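Long-range contacts in SusD superfamily protein (Bacteroides thetaiotaomicron, PDB 3MCX), which is of unknown function but, as a SusD-family protein of the outer membrane, probably binds glycans at the cell surface for uptake: residues Gly63-Tyr71 with Leu77-Pro87; Ala24-Leu34 with Val94-Ile102. All blocks are in the same frame, centred on the assembly; numbering follows the deposited sequence. Where two conformers were deposited one is given.

Helix 81-106 runs through both contacts. Near its start, contact 1 joins its N-terminal turns to the bend at 63-71 just upstream in sequence; further along, contact 2 lays its second half against helix 21-36. The contact centres are 26 Å apart, with nearest atoms about 8 Å from each other, so the two do not touch. Along the chain the order is 24-34, 63-71, 77-87, 94-102: contact 2 brackets contact 1. One long helix is thus fixed by polar bonds at its beginning and by apolar side chains in its second half, in the helical part of the SusD fold, away from the zinc sites.

Contact 1 (Gly63-Tyr71 with Leu77-Pro87)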
loop_
_atom_site.group_PDB
_atom_site.type_symbol
_atom_site.label_atom_id
_atom_site.label_comp_id
_atom_site.label_asym_id
_atom_site.label_seq_id
_atom_site.Cartn_x
_atom_site.Cartn_y
_atom_site.Cartn_z
ATOM N N GLY A 63 9.669 -5.137 -20.634
ATOM C CA GLY A 63 10.729 -4.165 -20.839
ATOM C C GLY A 63 10.458 -2.804 -20.206
ATOM O O GLY A 63 9.443 -2.573 -19.556
ATOM N N ASP A 64 11.401 -1.907 -20.427
ATOM C CA ASP A 64 11.367 -0.575 -19.833
ATOM C C ASP A 64 10.104 0.193 -20.256
ATOM O O ASP A 64 9.669 0.090 -21.414
ATOM C CB ASP A 64 12.600 0.230 -20.232
ATOM C CG ASP A 64 13.892 -0.309 -19.636
ATOM O OD1 ASP A 64 13.853 -0.824 -18.503
ATOM O OD2 ASP A 64 14.936 -0.129 -20.303
ATOM N N GLY A 65 9.521 0.918 -19.307
ATOM C CA GLY A 65 8.429 1.834 -19.632
ATOM C C GLY A 65 7.075 1.157 -19.719
ATOM O O GLY A 65 6.114 1.816 -20.111
ATOM N N LYS A 66 7.021 -0.128 -19.362
ATOM C CA LYS A 66 5.800 -0.926 -19.441
ATOM C C LYS A 66 5.502 -1.518 -18.067
ATOM O O LYS A 66 6.316 -1.429 -17.139
ATOM C CB LYS A 66 5.925 -1.976 -20.556
ATOM C CG LYS A 66 6.061 -1.373 -21.969
ATOM C CD LYS A 66 4.739 -0.813 -22.524
ATOM C CE LYS A 66 4.895 -0.118 -23.873
ATOM N NZ LYS A 66 5.352 1.284 -23.663
ATOM N N ARG A 67 4.330 -2.100 -17.908
ATOM C CA ARG A 67 3.817 -2.355 -16.571
ATOM C C ARG A 67 4.436 -3.566 -15.885
ATOM O O ARG A 67 4.703 -4.616 -16.509
ATOM C CB ARG A 67 2.292 -2.468 -16.564
ATOM C CG ARG A 67 1.709 -3.730 -17.157
ATOM C CD ARG A 67 0.137 -3.702 -17.135
ATOM N NE ARG A 67 -0.319 -2.773 -18.152
ATOM C CZ ARG A 67 -0.579 -3.051 -19.418
ATOM N NH1 ARG A 67 -0.626 -4.317 -19.857
ATOM N NH2 ARG A 67 -0.833 -2.073 -20.266
ATOM N N VAL A 68 4.693 -3.358 -14.598
ATOM C CA VAL A 68 5.058 -4.373 -13.609
ATOM C C VAL A 68 6.500 -4.880 -13.707
ATOM O O VAL A 68 7.277 -4.841 -12.714
ATOM C CB VAL A 68 4.086 -5.579 -13.563
ATOM C CG1 VAL A 68 4.538 -6.582 -12.461
ATOM C CG2 VAL A 68 2.635 -5.131 -13.286
ATOM N N SER A 69 6.892 -5.346 -14.869
ATOM C CA SER A 69 8.149 -6.058 -14.972
ATOM C C SER A 69 9.397 -5.256 -14.553
ATOM O O SER A 69 10.304 -5.849 -13.975
ATOM C CB SER A 69 8.325 -6.787 -16.317
ATOM O OG SER A 69 8.395 -5.919 -17.432
ATOM N N PRO A 70 9.493 -3.956 -14.862
ATOM C CA PRO A 70 10.701 -3.263 -14.415
ATOM C C PRO A 70 10.846 -3.182 -12.903
ATOM O O PRO A 70 11.978 -3.133 -12.406
ATOM C CB PRO A 70 10.533 -1.868 -15.026
ATOM C CG PRO A 70 9.644 -2.093 -16.261
ATOM C CD PRO A 70 8.671 -3.102 -15.753
ATOM N N TYR A 71 9.732 -3.118 -12.168
ATOM C CA TYR A 71 9.758 -3.229 -10.712
ATOM C C TYR A 71 10.155 -4.648 -10.273
ATOM O O TYR A 71 11.080 -4.855 -9.467
ATOM C CB TYR A 71 8.414 -2.909 -10.130
ATOM C CG TYR A 71 7.929 -1.481 -10.256
ATOM C CD1 TYR A 71 8.765 -0.391 -10.168
ATOM C CD2 TYR A 71 6.583 -1.230 -10.349
ATOM C CE1 TYR A 71 8.257 0.921 -10.211
ATOM C CE2 TYR A 71 6.059 0.084 -10.394
ATOM C CZ TYR A 71 6.891 1.138 -10.311
ATOM O OH TYR A 71 6.353 2.390 -10.375
ATOM N N LEU A 77 14.747 2.026 -14.742
ATOM C CA LEU A 77 15.662 3.133 -14.964
ATOM C C LEU A 77 15.040 4.478 -14.598
ATOM O O LEU A 77 13.824 4.655 -14.570
ATOM C CB LEU A 77 16.063 3.189 -16.424
ATOM C CG LEU A 77 16.690 1.928 -17.010
ATOM C CD1 LEU A 77 16.984 2.138 -18.509
ATOM C CD2 LEU A 77 17.945 1.511 -16.252
ATOM N N ALA A 78 15.904 5.462 -14.348
ATOM C CA ALA A 78 15.471 6.827 -14.048
ATOM C C ALA A 78 14.665 7.481 -15.153
ATOM O O ALA A 78 13.912 8.407 -14.862
ATOM C CB ALA A 78 16.688 7.700 -13.771
ATOM N N SER A 79 14.799 6.966 -16.375
ATOM C CA SER A 79 14.097 7.480 -17.537
ATOM C C SER A 79 12.674 6.896 -17.693
ATOM O O SER A 79 11.979 7.300 -18.640
ATOM C CB SER A 79 14.891 7.149 -18.779
ATOM O OG SER A 79 15.059 5.746 -18.873
ATOM N N ASP A 80 12.255 5.975 -16.845
ATOM C CA ASP A 80 10.997 5.240 -17.082
ATOM C C ASP A 80 9.792 6.137 -16.787
ATOM O O ASP A 80 9.555 6.526 -15.642
ATOM C CB ASP A 80 11.004 3.982 -16.233
ATOM C CG ASP A 80 9.926 2.986 -16.607
ATOM O OD1 ASP A 80 8.761 3.444 -16.782
ATOM O OD2 ASP A 80 10.225 1.761 -16.669
ATOM N N ASN A 81 9.038 6.496 -17.819
ATOM C CA ASN A 81 7.938 7.412 -17.606
ATOM C C ASN A 81 6.808 6.790 -16.791
ATOM O O ASN A 81 6.336 7.365 -15.824
ATOM C CB ASN A 81 7.403 7.926 -18.933
ATOM C CG ASN A 81 6.373 9.015 -18.741
ATOM O OD1 ASN A 81 6.717 10.127 -18.293
ATOM N ND2 ASN A 81 5.116 8.718 -19.074
ATOM N N LEU A 82 6.364 5.605 -17.206
ATOM C CA LEU A 82 5.294 4.931 -16.524
ATOM C C LEU A 82 5.598 4.638 -15.068
ATOM O O LEU A 82 4.727 4.763 -14.195
ATOM C CB LEU A 82 4.920 3.648 -17.258
ATOM C CG LEU A 82 3.672 2.929 -16.773
ATOM C CD1 LEU A 82 2.408 3.617 -17.279
ATOM C CD2 LEU A 82 3.664 1.434 -17.196
ATOM N N ASN A 83 6.836 4.234 -14.798
ATOM C CA ASN A 83 7.151 3.667 -13.501
ATOM C C ASN A 83 7.934 4.536 -12.560
ATOM O O ASN A 83 8.028 4.217 -11.377
ATOM C CB ASN A 83 7.884 2.358 -13.741
ATOM C CG ASN A 83 7.014 1.350 -14.472
ATOM O OD1 ASN A 83 5.856 1.181 -14.094
ATOM N ND2 ASN A 83 7.547 0.691 -15.493
ATOM N N ILE A 84 8.489 5.623 -13.058
ATOM C CA ILE A 84 9.306 6.530 -12.240
ATOM C C ILE A 84 8.829 7.970 -12.357
ATOM O O ILE A 84 8.470 8.577 -11.336
ATOM C CB ILE A 84 10.787 6.406 -12.609
ATOM C CG1 ILE A 84 11.347 5.008 -12.282
ATOM C CG2 ILE A 84 11.647 7.492 -11.930
ATOM C CD1 ILE A 84 11.344 4.629 -10.791
ATOM N N VAL A 85 8.776 8.513 -13.562
ATOM C CA VAL A 85 8.404 9.917 -13.718
ATOM C C VAL A 85 6.962 10.151 -13.254
ATOM O O VAL A 85 6.682 11.050 -12.472
ATOM C CB VAL A 85 8.565 10.387 -15.173
ATOM C CG1 VAL A 85 8.181 11.854 -15.343
ATOM C CG2 VAL A 85 10.021 10.216 -15.644
ATOM N N LEU A 86 6.016 9.349 -13.750
ATOM C CA LEU A 86 4.620 9.587 -13.398
ATOM C C LEU A 86 4.344 9.361 -11.897
ATOM O O LEU A 86 3.681 10.199 -11.276
ATOM C CB LEU A 86 3.710 8.723 -14.308
ATOM C CG LEU A 86 3.500 9.289 -15.704
ATOM C CD1 LEU A 86 2.730 8.272 -16.540
ATOM C CD2 LEU A 86 2.763 10.656 -15.672
ATOM N N PRO A 87 4.823 8.253 -11.300
ATOM C CA PRO A 87 4.547 8.093 -9.865
ATOM C C PRO A 87 5.135 9.167 -8.974
ATOM O O PRO A 87 4.510 9.537 -7.993
ATOM C CB PRO A 87 5.081 6.685 -9.558
ATOM C CG PRO A 87 5.012 5.963 -10.914
ATOM C CD PRO A 87 5.377 7.021 -11.896
HETATM O O HOH W 1 12.918 1.322 -16.933
HETATM O O HOH W 2 4.221 -0.903 -13.407
#
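Asp80 and Asn83 meet Gly65, Lys66 and Tyr71 through three direct hydrogen bonds. Asp80 OD2 takes Gly65 N at 2.9 Å and Asn83 ND2 at 3.1 Å, the two donors arriving from opposite faces of the carboxylate. The other hydrogen of Asn83 ND2 goes to Lys66 O, 3.0 Å away on a nearly straight line (167°) that lies in the amide plane but comes from above the carbonyl plane. With both hydrogens of its amide engaged, the Asn83 side chain is fixed in rotation. Tyr71 OH donates to Asn83 O (2.7 Å), in the carbonyl plane on a lone pair, and accepts from Asn44 in helix 44-51.

Two waters extend the network: one bridges Asp64 OD1, Leu77 N and Asp80 OD2, the other links Val68 N to Asn83 OD1.

Van der Waals contacts fill in around these bonds. Asn83 CG lies 4.2 Å above the Tyr71 ring plane, toward the rim, with amide and ring planes 53° apart. Pro70 CG reaches Asn83 ND2 at 3.6 Å. Leu82 lays CD2 against the Lys66-Arg67 peptide, while the guanidinium of Arg67 turns away to Glu274.

Asp80, CG anti to its own nitrogen (chi1 -167°), also accepts Asn83 N through OD1 at 2.9 Å: an aspartate N-cap whose second oxygen ties the start of helix 81-106 to the type II turn Gly63-Lys66.

Contact 2 (Ala24-Leu34 with Val94-Ile102); sequences AQIALNGIYRL and VIRQTNNLI
Segments 24-34 of helix 21-36 and 94-102 of helix 81-106 run antiparallel, their directions 166° apart and their axes 9.9 Å from each other at closest approach. Ile31 sits in the hole formed by Val94, Gln97, Thr98 and Leu101. Its CG1 branch stands beside the backbone N (chi1 -70°), which carries CD1 to the Thr98 backbone, 3.8 Å from Thr98 N, and against Leu101 CD2; CG2, the other branch, meets Val94 CG1 at 3.9 Å.

Leu101 is the reciprocal knob, between Ala24, Ala27, Leu28 and Ile31. CG stands anti to the backbone N (chi1 179°), and the two methyls divide the contact: CD1 settles by Ala27 CB (4.1 Å), and CD2 touches Leu28 CB. These two reciprocal insertions are knobs-into-holes packing, and they join two helices of the mainly helical SusD fold; helix 115-140 adjoins the same pair, with Met128 touching Ile31 and Ser132 touching Val94.

Toward the other end, Leu34 and Val94 lie antiparallel alongside each other, Leu34 CD2 lying 3.6 Å from Val94 CG2. The Gln97 side chain, extended beyond CG, passes alongside Ile31 and runs across Leu34, its NE2 lying 3.9 Å from Leu34 CD2. No direct hydrogen bond spans the helices, but a water donates to both Ala27 O (2.8 Å) and Gln97 OE1, giving the carboxamide oxygen a polar partner at the margin of the apolar interface.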
loop_
_atom_site.group_PDB
_atom_site.type_symbol
_atom_site.label_atom_id
_atom_site.label_comp_id
_atom_site.label_asym_id
_atom_site.label_seq_id
_atom_site.Cartn_x
_atom_site.Cartn_y
_atom_site.Cartn_z
ATOM N N ALA A 24 -13.992 24.625 -0.878
ATOM C CA ALA A 24 -12.921 23.922 -0.180
ATOM C C ALA A 24 -13.114 22.400 -0.164
ATOM O O ALA A 24 -12.182 21.639 -0.370
ATOM C CB ALA A 24 -12.806 24.451 1.240
ATOM N N GLN A 25 -14.352 21.973 0.091
ATOM C CA GLN A 25 -14.662 20.550 0.030
ATOM C C GLN A 25 -14.433 19.958 -1.374
ATOM O O GLN A 25 -13.939 18.855 -1.508
ATOM C CB GLN A 25 -16.092 20.254 0.462
ATOM C CG GLN A 25 -16.428 18.762 0.491
ATOM C CD GLN A 25 -15.613 17.998 1.504
ATOM O OE1 GLN A 25 -15.558 18.410 2.671
ATOM N NE2 GLN A 25 -15.039 16.899 1.120
ATOM N N ILE A 26 -14.857 20.697 -2.395
ATOM C CA ILE A 26 -14.626 20.276 -3.783
ATOM C C ILE A 26 -13.123 20.131 -4.064
ATOM O O ILE A 26 -12.695 19.140 -4.659
ATOM C CB ILE A 26 -15.281 21.239 -4.783
ATOM C CG1 ILE A 26 -16.802 21.105 -4.707
ATOM C CG2 ILE A 26 -14.761 20.957 -6.215
ATOM C CD1 ILE A 26 -17.557 22.153 -5.508
ATOM N N ALA A 27 -12.307 21.080 -3.584
ATOM C CA ALA A 27 -10.858 20.927 -3.694
ATOM C C ALA A 27 -10.342 19.661 -3.025
ATOM O O ALA A 27 -9.536 18.954 -3.592
ATOM C CB ALA A 27 -10.101 22.185 -3.139
ATOM N N LEU A 28 -10.808 19.392 -1.812
ATOM C CA LEU A 28 -10.409 18.174 -1.114
ATOM C C LEU A 28 -10.875 16.926 -1.886
ATOM O O LEU A 28 -10.128 15.966 -2.025
ATOM C CB LEU A 28 -10.974 18.191 0.295
ATOM C CG LEU A 28 -10.669 16.967 1.166
ATOM C CD1 LEU A 28 -9.134 16.705 1.287
ATOM C CD2 LEU A 28 -11.373 17.084 2.519
ATOM N N ASN A 29 -12.112 16.966 -2.384
ATOM C CA ASN A 29 -12.585 15.827 -3.185
ATOM C C ASN A 29 -11.654 15.584 -4.359
ATOM O O ASN A 29 -11.391 14.441 -4.712
ATOM C CB ASN A 29 -13.998 16.058 -3.700
ATOM C CG ASN A 29 -15.046 16.053 -2.586
ATOM O OD1 ASN A 29 -14.790 15.604 -1.484
ATOM N ND2 ASN A 29 -16.224 16.501 -2.906
ATOM N N GLY A 30 -11.165 16.656 -4.967
ATOM C CA GLY A 30 -10.213 16.546 -6.056
ATOM C C GLY A 30 -8.891 15.903 -5.684
ATOM O O GLY A 30 -8.277 15.188 -6.469
ATOM N N ILE A 31 -8.408 16.168 -4.473
ATOM C CA ILE A 31 -7.207 15.530 -3.974
ATOM C C ILE A 31 -7.411 14.005 -3.830
ATOM O O ILE A 31 -6.589 13.213 -4.278
ATOM C CB ILE A 31 -6.802 16.174 -2.609
ATOM C CG1 ILE A 31 -6.318 17.593 -2.879
ATOM C CG2 ILE A 31 -5.751 15.344 -1.841
ATOM C CD1 ILE A 31 -6.163 18.449 -1.640
ATOM N N TYR A 32 -8.529 13.602 -3.221
ATOM C CA TYR A 32 -8.831 12.182 -3.114
ATOM C C TYR A 32 -8.960 11.531 -4.493
ATOM O O TYR A 32 -8.450 10.429 -4.694
ATOM C CB TYR A 32 -10.138 11.996 -2.369
ATOM C CG TYR A 32 -10.048 12.214 -0.860
ATOM C CD1 TYR A 32 -9.267 11.400 -0.082
ATOM C CD2 TYR A 32 -10.845 13.152 -0.233
ATOM C CE1 TYR A 32 -9.231 11.553 1.333
ATOM C CE2 TYR A 32 -10.826 13.307 1.153
ATOM C CZ TYR A 32 -10.022 12.487 1.918
ATOM O OH TYR A 32 -10.010 12.571 3.296
ATOM N N ARG A 33 -9.588 12.221 -5.438
ATOM C CA ARG A 33 -9.773 11.708 -6.798
ATOM C C ARG A 33 -8.417 11.520 -7.474
ATOM O O ARG A 33 -8.161 10.505 -8.094
ATOM C CB ARG A 33 -10.665 12.611 -7.630
ATOM C CG ARG A 33 -11.105 11.978 -8.942
ATOM N N LEU A 34 -7.518 12.496 -7.330
ATOM C CA LEU A 34 -6.179 12.383 -7.898
ATOM C C LEU A 34 -5.427 11.201 -7.287
ATOM O O LEU A 34 -4.752 10.429 -7.985
ATOM C CB LEU A 34 -5.405 13.697 -7.663
ATOM C CG LEU A 34 -4.074 13.859 -8.383
ATOM C CD1 LEU A 34 -4.219 13.701 -9.910
ATOM C CD2 LEU A 34 -3.601 15.297 -8.093
ATOM N N VAL A 94 -0.337 15.829 -5.795
ATOM C CA VAL A 94 -1.234 15.726 -4.653
ATOM C C VAL A 94 -0.682 16.561 -3.489
ATOM O O VAL A 94 -1.438 17.304 -2.858
ATOM C CB VAL A 94 -1.460 14.293 -4.213
ATOM C CG1 VAL A 94 -2.145 14.246 -2.822
ATOM C CG2 VAL A 94 -2.316 13.551 -5.268
ATOM N N ILE A 95 0.615 16.464 -3.197
ATOM C CA ILE A 95 1.197 17.238 -2.090
ATOM C C ILE A 95 0.986 18.739 -2.319
ATOM O O ILE A 95 0.541 19.474 -1.429
ATOM C CB ILE A 95 2.686 16.893 -1.911
ATOM C CG1 ILE A 95 2.805 15.492 -1.312
ATOM C CG2 ILE A 95 3.380 17.970 -1.050
ATOM C CD1 ILE A 95 4.217 14.904 -1.326
ATOM N N ARG A 96 1.256 19.171 -3.529
ATOM C CA ARG A 96 1.074 20.578 -3.862
ATOM C C ARG A 96 -0.369 21.036 -3.661
ATOM O O ARG A 96 -0.610 22.098 -3.133
ATOM C CB ARG A 96 1.617 20.870 -5.251
ATOM C CG ARG A 96 3.133 20.686 -5.288
ATOM C CD ARG A 96 3.782 21.005 -6.615
ATOM N NE ARG A 96 2.983 20.757 -7.805
ATOM C CZ ARG A 96 3.315 19.829 -8.681
ATOM N NH1 ARG A 96 4.402 19.131 -8.444
ATOM N NH2 ARG A 96 2.604 19.617 -9.732
ATOM N N GLN A 97 -1.311 20.222 -4.079
ATOM C CA GLN A 97 -2.712 20.558 -3.873
ATOM C C GLN A 97 -3.081 20.609 -2.389
ATOM O O GLN A 97 -3.817 21.492 -1.966
ATOM C CB GLN A 97 -3.616 19.595 -4.637
ATOM C CG GLN A 97 -3.478 19.769 -6.160
ATOM C CD GLN A 97 -4.549 19.036 -6.950
ATOM O OE1 GLN A 97 -5.466 18.448 -6.388
ATOM N NE2 GLN A 97 -4.427 19.088 -8.281
ATOM N N THR A 98 -2.577 19.666 -1.595
ATOM C CA THR A 98 -2.796 19.732 -0.152
ATOM C C THR A 98 -2.226 21.023 0.443
ATOM O O THR A 98 -2.871 21.663 1.292
ATOM C CB THR A 98 -2.292 18.531 0.675
ATOM O OG1 THR A 98 -0.846 18.416 0.662
ATOM C CG2 THR A 98 -2.931 17.213 0.215
ATOM N N ASN A 99 -1.042 21.432 -0.017
ATOM C CA ASN A 99 -0.439 22.645 0.497
ATOM C C ASN A 99 -1.229 23.889 0.128
ATOM O O ASN A 99 -1.425 24.802 0.935
ATOM C CB ASN A 99 1.016 22.744 0.015
ATOM C CG ASN A 99 1.929 21.830 0.809
ATOM O OD1 ASN A 99 1.709 21.650 1.998
ATOM N ND2 ASN A 99 2.971 21.297 0.178
ATOM N N ASN A 100 -1.720 23.943 -1.117
ATOM C CA ASN A 100 -2.551 25.045 -1.554
ATOM C C ASN A 100 -3.862 25.169 -0.741
ATOM O O ASN A 100 -4.251 26.242 -0.336
ATOM C CB ASN A 100 -2.865 24.907 -3.050
ATOM C CG ASN A 100 -1.623 25.131 -3.931
ATOM O OD1 ASN A 100 -0.564 25.578 -3.450
ATOM N ND2 ASN A 100 -1.748 24.810 -5.224
ATOM N N LEU A 101 -4.474 24.007 -0.486
ATOM C CA LEU A 101 -5.727 23.973 0.263
ATOM C C LEU A 101 -5.510 24.370 1.729
ATOM O O LEU A 101 -6.247 25.184 2.245
ATOM C CB LEU A 101 -6.364 22.572 0.147
ATOM C CG LEU A 101 -7.688 22.356 0.901
ATOM C CD1 LEU A 101 -8.755 23.368 0.552
ATOM C CD2 LEU A 101 -8.160 20.928 0.634
ATOM N N ILE A 102 -4.507 23.755 2.359
ATOM C CA ILE A 102 -4.183 24.104 3.737
ATOM C C ILE A 102 -3.868 25.583 3.879
ATOM O O ILE A 102 -4.388 26.273 4.757
ATOM C CB ILE A 102 -3.034 23.244 4.296
ATOM C CG1 ILE A 102 -3.463 21.758 4.395
ATOM C CG2 ILE A 102 -2.571 23.805 5.658
ATOM C CD1 ILE A 102 -2.341 20.732 4.490
HETATM O O HOH W 3 -8.223 19.180 -6.064
#